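Flavin-containing monooxygenase (PDB 6WPU) probably catalyses the FAD-dependent S-oxygenation of S-allyl-L-cysteine in garlic. Local coordinates at residues E211-Q216 with V289-T294; D233-A238 with D260-H265. All coordinates share one frame; numbering follows the deposited sequence.

Interaction 1: residues E211-Q216 with V289-T294; sequences EPFHDQ and VIMHCT
F213 has CG anti to its own carbonyl carbon (chi1 -59°), which sends the ring from the 211-213 3-10 turn toward strand 289-292, where V289 and M291 meet it. M291 starts out extended, with CG anti to the backbone N, and then bends at its last torsion (chi3 -46°), bringing the methyl CE back to the ring. V289 CG1 comes in at the ring edge, near the ring plane, 4.0 Å from F213 CE2. M291 CE approaches F213 obliquely, 4.0 Å from CZ. The valine and methionine side chains both cross the phenylalanine at about a right angle, and no hydrogen bond joins the two segments. The loop is shaped within itself: a type II turn runs from F213 to Q216, closed by Q216 N to F213 O at 2.9 Å, and the Q216 side chain gives an almost straight bond from NE2 to H214 O (3.1 Å, 170°). Around the ring, M202, V218 and V234 add packing from strands 200-203 and 217-221 and helix 225-234. The contact is wholly apolar and thus fastens the loop before strand 217-221 to the sheet through dispersion and the exclusion of water, while the turn makes its hydrogen bonds within the loop and to the backbone of F237 and E240.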
ATOM      1  N   GLU A 211      13.570 -20.825  -2.720  1.00 31.99           N
ATOM      2  CA  GLU A 211      14.430 -21.994  -2.503  1.00 31.99           C
ATOM      3  C   GLU A 211      14.053 -22.853  -1.285  1.00 34.74           C
ATOM      4  O   GLU A 211      14.070 -24.090  -1.414  1.00 39.04           O
ATOM      5  CB  GLU A 211      15.899 -21.549  -2.397  1.00 29.13           C
ATOM      6  CG  GLU A 211      16.559 -21.167  -3.720  1.00 36.84           C
ATOM      7  CD  GLU A 211      16.239 -19.727  -4.169  1.00 41.93           C
ATOM      8  OE1 GLU A 211      15.392 -19.061  -3.534  1.00 43.34           O
ATOM      9  OE2 GLU A 211      16.834 -19.266  -5.165  1.00 42.98           O
ATOM     10  N   PRO A 212      13.727 -22.307  -0.106  1.00 36.16           N
ATOM     11  CA  PRO A 212      13.376 -23.186   1.021  1.00 32.96           C
ATOM     12  C   PRO A 212      12.095 -23.986   0.818  1.00 34.42           C
ATOM     13  O   PRO A 212      11.813 -24.865   1.638  1.00 40.87           O
ATOM     14  CB  PRO A 212      13.256 -22.218   2.209  1.00 33.89           C
ATOM     15  CG  PRO A 212      13.077 -20.893   1.620  1.00 37.23           C
ATOM     16  CD  PRO A 212      13.833 -20.905   0.326  1.00 36.44           C
ATOM     17  N   PHE A 213      11.315 -23.718  -0.230  1.00 30.25           N
ATOM     18  CA  PHE A 213      10.115 -24.487  -0.548  1.00 29.65           C
ATOM     19  C   PHE A 213      10.403 -25.628  -1.524  1.00 29.02           C
ATOM     20  O   PHE A 213       9.470 -26.268  -2.014  1.00 31.92           O
ATOM     21  CB  PHE A 213       9.031 -23.564  -1.125  1.00 30.90           C
ATOM     22  CG  PHE A 213       8.615 -22.447  -0.193  1.00 35.91           C
ATOM     23  CD1 PHE A 213       9.324 -21.255  -0.150  1.00 36.12           C
ATOM     24  CD2 PHE A 213       7.525 -22.594   0.646  1.00 35.41           C
ATOM     25  CE1 PHE A 213       8.951 -20.236   0.725  1.00 35.66           C
ATOM     26  CE2 PHE A 213       7.143 -21.579   1.506  1.00 42.50           C
ATOM     27  CZ  PHE A 213       7.856 -20.401   1.546  1.00 36.87           C
ATOM     28  N   HIS A 214      11.672 -25.864  -1.829  1.00 31.52           N
ATOM     29  CA  HIS A 214      12.075 -26.927  -2.732  1.00 37.80           C
ATOM     30  C   HIS A 214      11.402 -28.255  -2.374  1.00 33.65           C
ATOM     31  O   HIS A 214      11.504 -28.732  -1.242  1.00 33.64           O
ATOM     32  CB  HIS A 214      13.597 -27.063  -2.682  1.00 35.96           C
ATOM     33  CG  HIS A 214      14.117 -28.146  -3.567  1.00 43.90           C
ATOM     34  ND1 HIS A 214      15.233 -28.896  -3.255  1.00 48.13           N
ATOM     35  CD2 HIS A 214      13.659 -28.621  -4.748  1.00 41.17           C
ATOM     36  CE1 HIS A 214      15.438 -29.785  -4.211  1.00 47.09           C
ATOM     37  NE2 HIS A 214      14.501 -29.636  -5.130  1.00 44.23           N
ATOM     38  N   ASP A 215      10.675 -28.829  -3.332  1.00 34.58           N
ATOM     39  CA  ASP A 215      10.015 -30.126  -3.165  1.00 31.96           C
ATOM     40  C   ASP A 215       8.946 -30.124  -2.062  1.00 38.47           C
ATOM     41  O   ASP A 215       8.551 -31.183  -1.575  1.00 36.70           O
ATOM     42  CB  ASP A 215      11.044 -31.230  -2.901  1.00 33.67           C
ATOM     43  CG  ASP A 215      10.486 -32.618  -3.183  1.00 50.21           C
ATOM     44  OD1 ASP A 215       9.741 -32.748  -4.176  1.00 55.24           O
ATOM     45  OD2 ASP A 215      10.780 -33.562  -2.412  1.00 54.52           O
ATOM     46  N   GLN A 216       8.460 -28.966  -1.637  1.00 35.12           N
ATOM     47  CA  GLN A 216       7.393 -28.910  -0.649  1.00 34.41           C
ATOM     48  C   GLN A 216       6.047 -28.829  -1.356  1.00 36.61           C
ATOM     49  O   GLN A 216       5.961 -28.444  -2.525  1.00 33.78           O
ATOM     50  CB  GLN A 216       7.552 -27.688   0.265  1.00 30.75           C
ATOM     51  CG  GLN A 216       8.877 -27.622   1.014  1.00 35.07           C
ATOM     52  CD  GLN A 216       9.120 -28.880   1.818  1.00 39.46           C
ATOM     53  OE1 GLN A 216       8.499 -29.090   2.852  1.00 41.77           O
ATOM     54  NE2 GLN A 216      10.011 -29.738   1.331  1.00 39.65           N
ATOM     55  N   VAL A 289       3.336 -26.547   3.955  1.00 36.15           N
ATOM     56  CA  VAL A 289       3.292 -25.116   4.273  1.00 34.67           C
ATOM     57  C   VAL A 289       1.952 -24.530   3.831  1.00 32.96           C
ATOM     58  O   VAL A 289       1.519 -24.740   2.691  1.00 32.26           O
ATOM     59  CB  VAL A 289       4.435 -24.327   3.601  1.00 33.56           C
ATOM     60  CG1 VAL A 289       4.398 -22.833   4.060  1.00 34.34           C
ATOM     61  CG2 VAL A 289       5.773 -24.946   3.881  1.00 37.74           C
ATOM     62  N   ILE A 290       1.312 -23.775   4.724  1.00 31.71           N
ATOM     63  CA  ILE A 290       0.168 -22.935   4.381  1.00 33.08           C
ATOM     64  C   ILE A 290       0.604 -21.490   4.545  1.00 33.74           C
ATOM     65  O   ILE A 290       1.074 -21.097   5.618  1.00 36.38           O
ATOM     66  CB  ILE A 290      -1.057 -23.230   5.258  1.00 34.95           C
ATOM     67  CG1 ILE A 290      -1.547 -24.666   5.043  1.00 31.97           C
ATOM     68  CG2 ILE A 290      -2.164 -22.234   4.949  1.00 33.42           C
ATOM     69  CD1 ILE A 290      -2.658 -25.061   5.966  1.00 35.54           C
ATOM     70  N   MET A 291       0.465 -20.698   3.485  1.00 35.43           N
ATOM     71  CA  MET A 291       0.830 -19.284   3.521  1.00 32.57           C
ATOM     72  C   MET A 291      -0.435 -18.445   3.363  1.00 36.06           C
ATOM     73  O   MET A 291      -1.183 -18.629   2.396  1.00 37.45           O
ATOM     74  CB  MET A 291       1.844 -18.943   2.428  1.00 27.21           C
ATOM     75  CG  MET A 291       2.202 -17.435   2.405  1.00 32.68           C
ATOM     76  SD  MET A 291       3.240 -16.927   1.012  1.00 36.73           S
ATOM     77  CE  MET A 291       4.514 -18.198   0.989  1.00 32.05           C
ATOM     78  N   HIS A 292      -0.690 -17.550   4.319  1.00 37.02           N
ATOM     79  CA  HIS A 292      -1.784 -16.581   4.177  1.00 39.13           C
ATOM     80  C   HIS A 292      -1.298 -15.416   3.321  1.00 37.41           C
ATOM     81  O   HIS A 292      -0.411 -14.668   3.741  1.00 37.18           O
ATOM     82  CB  HIS A 292      -2.253 -16.037   5.526  1.00 32.58           C
ATOM     83  CG  HIS A 292      -2.658 -17.077   6.520  1.00 44.77           C
ATOM     84  ND1 HIS A 292      -3.897 -17.078   7.125  1.00 46.29           N
ATOM     85  CD2 HIS A 292      -1.980 -18.125   7.049  1.00 45.69           C
ATOM     86  CE1 HIS A 292      -3.970 -18.095   7.967  1.00 49.79           C
ATOM     87  NE2 HIS A 292      -2.820 -18.745   7.942  1.00 47.17           N
ATOM     88  N   CYS A 293      -1.845 -15.266   2.118  1.00 37.61           N
ATOM     89  CA  CYS A 293      -1.626 -14.036   1.342  0.62 37.66           C
ATOM     90  C   CYS A 293      -2.892 -13.184   1.393  1.00 34.36           C
ATOM     91  O   CYS A 293      -3.483 -12.818   0.389  1.00 34.85           O
ATOM     92  CB  CYS A 293      -1.213 -14.360  -0.099  0.62 40.71           C
ATOM     93  SG  CYS A 293      -0.343 -12.984  -1.004  0.62 48.63           S
ATOM     94  N   THR A 294      -3.303 -12.890   2.625  1.00 33.93           N
ATOM     95  CA  THR A 294      -4.593 -12.286   2.917  1.00 36.64           C
ATOM     96  C   THR A 294      -4.495 -10.797   3.252  1.00 40.97           C
ATOM     97  O   THR A 294      -5.477 -10.215   3.719  1.00 43.05           O
ATOM     98  CB  THR A 294      -5.244 -13.052   4.069  1.00 36.86           C
ATOM     99  OG1 THR A 294      -4.220 -13.429   5.005  1.00 32.98           O
ATOM    100  CG2 THR A 294      -5.927 -14.328   3.552  1.00 40.78           C
TER

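Interaction 2: residues D233-A238 with D260-H265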
ATOM      1  N   ASP A 233       6.245 -17.779  -8.112  1.00 35.01           N
ATOM      2  CA  ASP A 233       7.604 -17.730  -7.583  1.00 38.28           C
ATOM      3  C   ASP A 233       7.929 -19.004  -6.814  1.00 35.57           C
ATOM      4  O   ASP A 233       8.962 -19.635  -7.053  1.00 35.73           O
ATOM      5  CB  ASP A 233       7.763 -16.493  -6.689  1.00 36.89           C
ATOM      6  CG  ASP A 233       9.209 -16.063  -6.528  1.00 37.17           C
ATOM      7  OD1 ASP A 233       9.919 -15.918  -7.552  1.00 36.88           O
ATOM      8  OD2 ASP A 233       9.637 -15.837  -5.377  1.00 37.86           O
ATOM      9  N   VAL A 234       7.039 -19.402  -5.898  1.00 34.85           N
ATOM     10  CA  VAL A 234       7.220 -20.623  -5.115  1.00 35.85           C
ATOM     11  C   VAL A 234       7.261 -21.845  -6.027  1.00 39.61           C
ATOM     12  O   VAL A 234       8.034 -22.785  -5.799  1.00 37.50           O
ATOM     13  CB  VAL A 234       6.101 -20.730  -4.056  1.00 33.43           C
ATOM     14  CG1 VAL A 234       6.077 -22.108  -3.400  1.00 29.67           C
ATOM     15  CG2 VAL A 234       6.279 -19.647  -2.998  1.00 32.79           C
ATOM     16  N   ALA A 235       6.451 -21.844  -7.090  1.00 39.41           N
ATOM     17  CA  ALA A 235       6.398 -22.991  -7.989  1.00 39.05           C
ATOM     18  C   ALA A 235       7.715 -23.237  -8.715  1.00 38.99           C
ATOM     19  O   ALA A 235       7.885 -24.322  -9.289  1.00 37.27           O
ATOM     20  CB  ALA A 235       5.266 -22.812  -9.006  1.00 36.28           C
ATOM     21  N   ARG A 236       8.658 -22.281  -8.668  1.00 40.18           N
ATOM     22  CA  ARG A 236       9.977 -22.496  -9.267  1.00 40.54           C
ATOM     23  C   ARG A 236      10.731 -23.639  -8.592  1.00 41.50           C
ATOM     24  O   ARG A 236      11.578 -24.278  -9.220  1.00 47.98           O
ATOM     25  CB  ARG A 236      10.819 -21.218  -9.184  1.00 38.59           C
ATOM     26  CG  ARG A 236      10.286 -19.984  -9.940  1.00 46.23           C
ATOM     27  CD  ARG A 236      11.353 -18.866  -9.896  1.00 48.24           C
ATOM     28  NE  ARG A 236      12.619 -19.440 -10.356  1.00 58.39           N
ATOM     29  CZ  ARG A 236      13.816 -19.171  -9.837  1.00 59.81           C
ATOM     30  NH1 ARG A 236      13.927 -18.307  -8.828  1.00 51.41           N
ATOM     31  NH2 ARG A 236      14.903 -19.778 -10.327  1.00 57.97           N
ATOM     32  N   PHE A 237      10.467 -23.890  -7.308  1.00 38.84           N
ATOM     33  CA  PHE A 237      11.136 -24.952  -6.568  1.00 40.30           C
ATOM     34  C   PHE A 237      10.192 -25.945  -5.908  1.00 41.13           C
ATOM     35  O   PHE A 237      10.613 -27.077  -5.634  1.00 39.21           O
ATOM     36  CB  PHE A 237      12.055 -24.353  -5.488  1.00 37.95           C
ATOM     37  CG  PHE A 237      13.246 -23.643  -6.052  1.00 39.82           C
ATOM     38  CD1 PHE A 237      13.177 -22.298  -6.377  1.00 32.00           C
ATOM     39  CD2 PHE A 237      14.430 -24.328  -6.284  1.00 42.78           C
ATOM     40  CE1 PHE A 237      14.276 -21.644  -6.921  1.00 35.48           C
ATOM     41  CE2 PHE A 237      15.527 -23.678  -6.827  1.00 42.85           C
ATOM     42  CZ  PHE A 237      15.445 -22.325  -7.142  1.00 37.80           C
ATOM     43  N   ALA A 238       8.943 -25.565  -5.653  1.00 38.57           N
ATOM     44  CA  ALA A 238       8.022 -26.413  -4.914  1.00 36.72           C
ATOM     45  C   ALA A 238       7.629 -27.642  -5.729  1.00 39.42           C
ATOM     46  O   ALA A 238       7.595 -27.619  -6.965  1.00 39.84           O
ATOM     47  CB  ALA A 238       6.766 -25.624  -4.534  1.00 33.30           C
ATOM     48  N   ASP A 260       3.207 -26.917 -14.708  1.00 61.71           N
ATOM     49  CA  ASP A 260       2.788 -28.293 -14.497  1.00 57.46           C
ATOM     50  C   ASP A 260       2.540 -28.621 -13.030  1.00 56.77           C
ATOM     51  O   ASP A 260       1.966 -29.677 -12.740  1.00 61.93           O
ATOM     52  CB  ASP A 260       3.836 -29.262 -15.066  1.00 61.79           C
ATOM     53  N   ASN A 261       2.933 -27.738 -12.103  1.00 56.20           N
ATOM     54  CA  ASN A 261       2.933 -28.046 -10.676  1.00 52.28           C
ATOM     55  C   ASN A 261       2.157 -27.008  -9.857  1.00 50.49           C
ATOM     56  O   ASN A 261       2.429 -26.830  -8.662  1.00 47.04           O
ATOM     57  CB  ASN A 261       4.370 -28.155 -10.157  1.00 46.14           C
ATOM     58  CG  ASN A 261       5.081 -26.802 -10.138  1.00 50.31           C
ATOM     59  OD1 ASN A 261       4.802 -25.932 -10.971  1.00 48.73           O
ATOM     60  ND2 ASN A 261       6.000 -26.617  -9.176  1.00 46.24           N
ATOM     61  N   MET A 262       1.194 -26.315 -10.469  1.00 48.46           N
ATOM     62  CA  MET A 262       0.397 -25.304  -9.779  1.00 46.19           C
ATOM     63  C   MET A 262      -1.075 -25.523 -10.087  1.00 49.22           C
ATOM     64  O   MET A 262      -1.453 -25.662 -11.256  1.00 51.26           O
ATOM     65  CB  MET A 262       0.802 -23.881 -10.177  1.00 44.93           C
ATOM     66  CG  MET A 262       0.015 -22.790  -9.437  1.00 47.84           C
ATOM     67  SD  MET A 262       0.602 -21.093  -9.746  1.00 57.04           S
ATOM     68  CE  MET A 262       2.252 -21.432 -10.307  1.00 51.27           C
ATOM     69  N   TRP A 263      -1.900 -25.568  -9.042  1.00 44.17           N
ATOM     70  CA  TRP A 263      -3.332 -25.773  -9.201  1.00 48.02           C
ATOM     71  C   TRP A 263      -4.107 -24.673  -8.488  1.00 46.97           C
ATOM     72  O   TRP A 263      -3.668 -24.150  -7.457  1.00 42.99           O
ATOM     73  CB  TRP A 263      -3.764 -27.130  -8.667  1.00 46.69           C
ATOM     74  CG  TRP A 263      -3.288 -28.268  -9.527  1.00 56.78           C
ATOM     75  CD1 TRP A 263      -3.982 -28.892 -10.539  1.00 53.35           C
ATOM     76  CD2 TRP A 263      -2.011 -28.911  -9.461  1.00 56.26           C
ATOM     77  NE1 TRP A 263      -3.208 -29.878 -11.097  1.00 57.50           N
ATOM     78  CE2 TRP A 263      -1.997 -29.913 -10.456  1.00 58.17           C
ATOM     79  CE3 TRP A 263      -0.878 -28.735  -8.660  1.00 56.85           C
ATOM     80  CZ2 TRP A 263      -0.894 -30.739 -10.667  1.00 60.76           C
ATOM     81  CZ3 TRP A 263       0.218 -29.556  -8.870  1.00 64.31           C
ATOM     82  CH2 TRP A 263       0.201 -30.549  -9.865  1.00 66.75           C
ATOM     83  N   LEU A 264      -5.273 -24.348  -9.046  1.00 48.92           N
ATOM     84  CA  LEU A 264      -6.175 -23.329  -8.524  1.00 51.53           C
ATOM     85  C   LEU A 264      -7.392 -23.987  -7.889  1.00 48.06           C
ATOM     86  O   LEU A 264      -8.005 -24.881  -8.482  1.00 48.94           O
ATOM     87  CB  LEU A 264      -6.621 -22.378  -9.636  1.00 57.64           C
ATOM     88  CG  LEU A 264      -5.484 -21.740 -10.428  1.00 61.12           C
ATOM     89  CD1 LEU A 264      -5.966 -21.309 -11.797  1.00 64.72           C
ATOM     90  CD2 LEU A 264      -4.966 -20.568  -9.672  1.00 53.04           C
ATOM     91  N   HIS A 265      -7.738 -23.540  -6.689  1.00 49.16           N
ATOM     92  CA  HIS A 265      -8.912 -24.015  -5.979  1.00 46.92           C
ATOM     93  C   HIS A 265      -9.707 -22.818  -5.480  1.00 50.65           C
ATOM     94  O   HIS A 265      -9.249 -21.671  -5.514  1.00 45.87           O
ATOM     95  CB  HIS A 265      -8.537 -24.907  -4.796  1.00 42.07           C
ATOM     96  CG  HIS A 265      -7.635 -26.042  -5.161  1.00 50.10           C
ATOM     97  ND1 HIS A 265      -8.105 -27.219  -5.702  1.00 47.71           N
ATOM     98  CD2 HIS A 265      -6.290 -26.177  -5.068  1.00 48.34           C
ATOM     99  CE1 HIS A 265      -7.088 -28.031  -5.928  1.00 51.43           C
ATOM    100  NE2 HIS A 265      -5.977 -27.422  -5.552  1.00 49.26           N
TER
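The polar part of the contact belongs to N261, whose ND2 reaches two backbone carbonyls in the 235-238 region that follows the body of helix 225-234. Its bond to A235 O is 3.0 Å and fairly straight (163°), and ND2 lies in the carbonyl plane, on a lone pair. The second bond, from ND2 to A238 O at 2.9 Å, is more bent at 135°, and here the donor stands above the carbonyl plane. Both acceptors lie close to the amide plane of N261, as expected if each of the two N-H groups serves one carbonyl. CG of N261 sits between the backbone N and the carbonyl carbon (chi1 69°), and this aims the amide at the turn, with OD1 3.7 Å from A235 CB. Within the turn, V234 O accepts from both F237 N and A238 N. Were an alanine here instead of N261, the carbonyls of A235 and A238 would probably lose their shared donor and the turn its polar tie to the strand.

The apolar part centres on A235, the residue whose CA lies nearest M262 CA. The M262 chain runs out extended and bends at its end to set CE 3.6 Å from A235 CB. M262 also touches S231 and R232 of helix 225-234, and V241 of strand 240-244 packs against A235. One side-chain amide thus donates to two main-chain carbonyls, the A235 bond being the better aligned, and joins residues 235-238 to the start of strand 262-271 beside a small methyl-to-methyl contact.

The two interactions lie with their centres about 10 Å apart and involve the same mixed sheet, in which strands 289-292, 217-221, 240-244 and 262-271 run side by side, each parallel to the next. Along the chain, interaction 2 is nested inside the loop closed by interaction 1: 211-216 leads into strand 217-221, helix 225-234 follows, the 233-238 segment then meets 260-265, and 289-294 comes last. They touch directly through a probable hydrogen bond from D215 N to F237 O (2.9 Å). Strand 217-221, helix 225-234 and strand 240-244 form a beta-alpha-beta unit. Together the contacts join its entry loop to strand 289-292 and its helix-to-strand connection to strand 262-271, away from the centre of the chain.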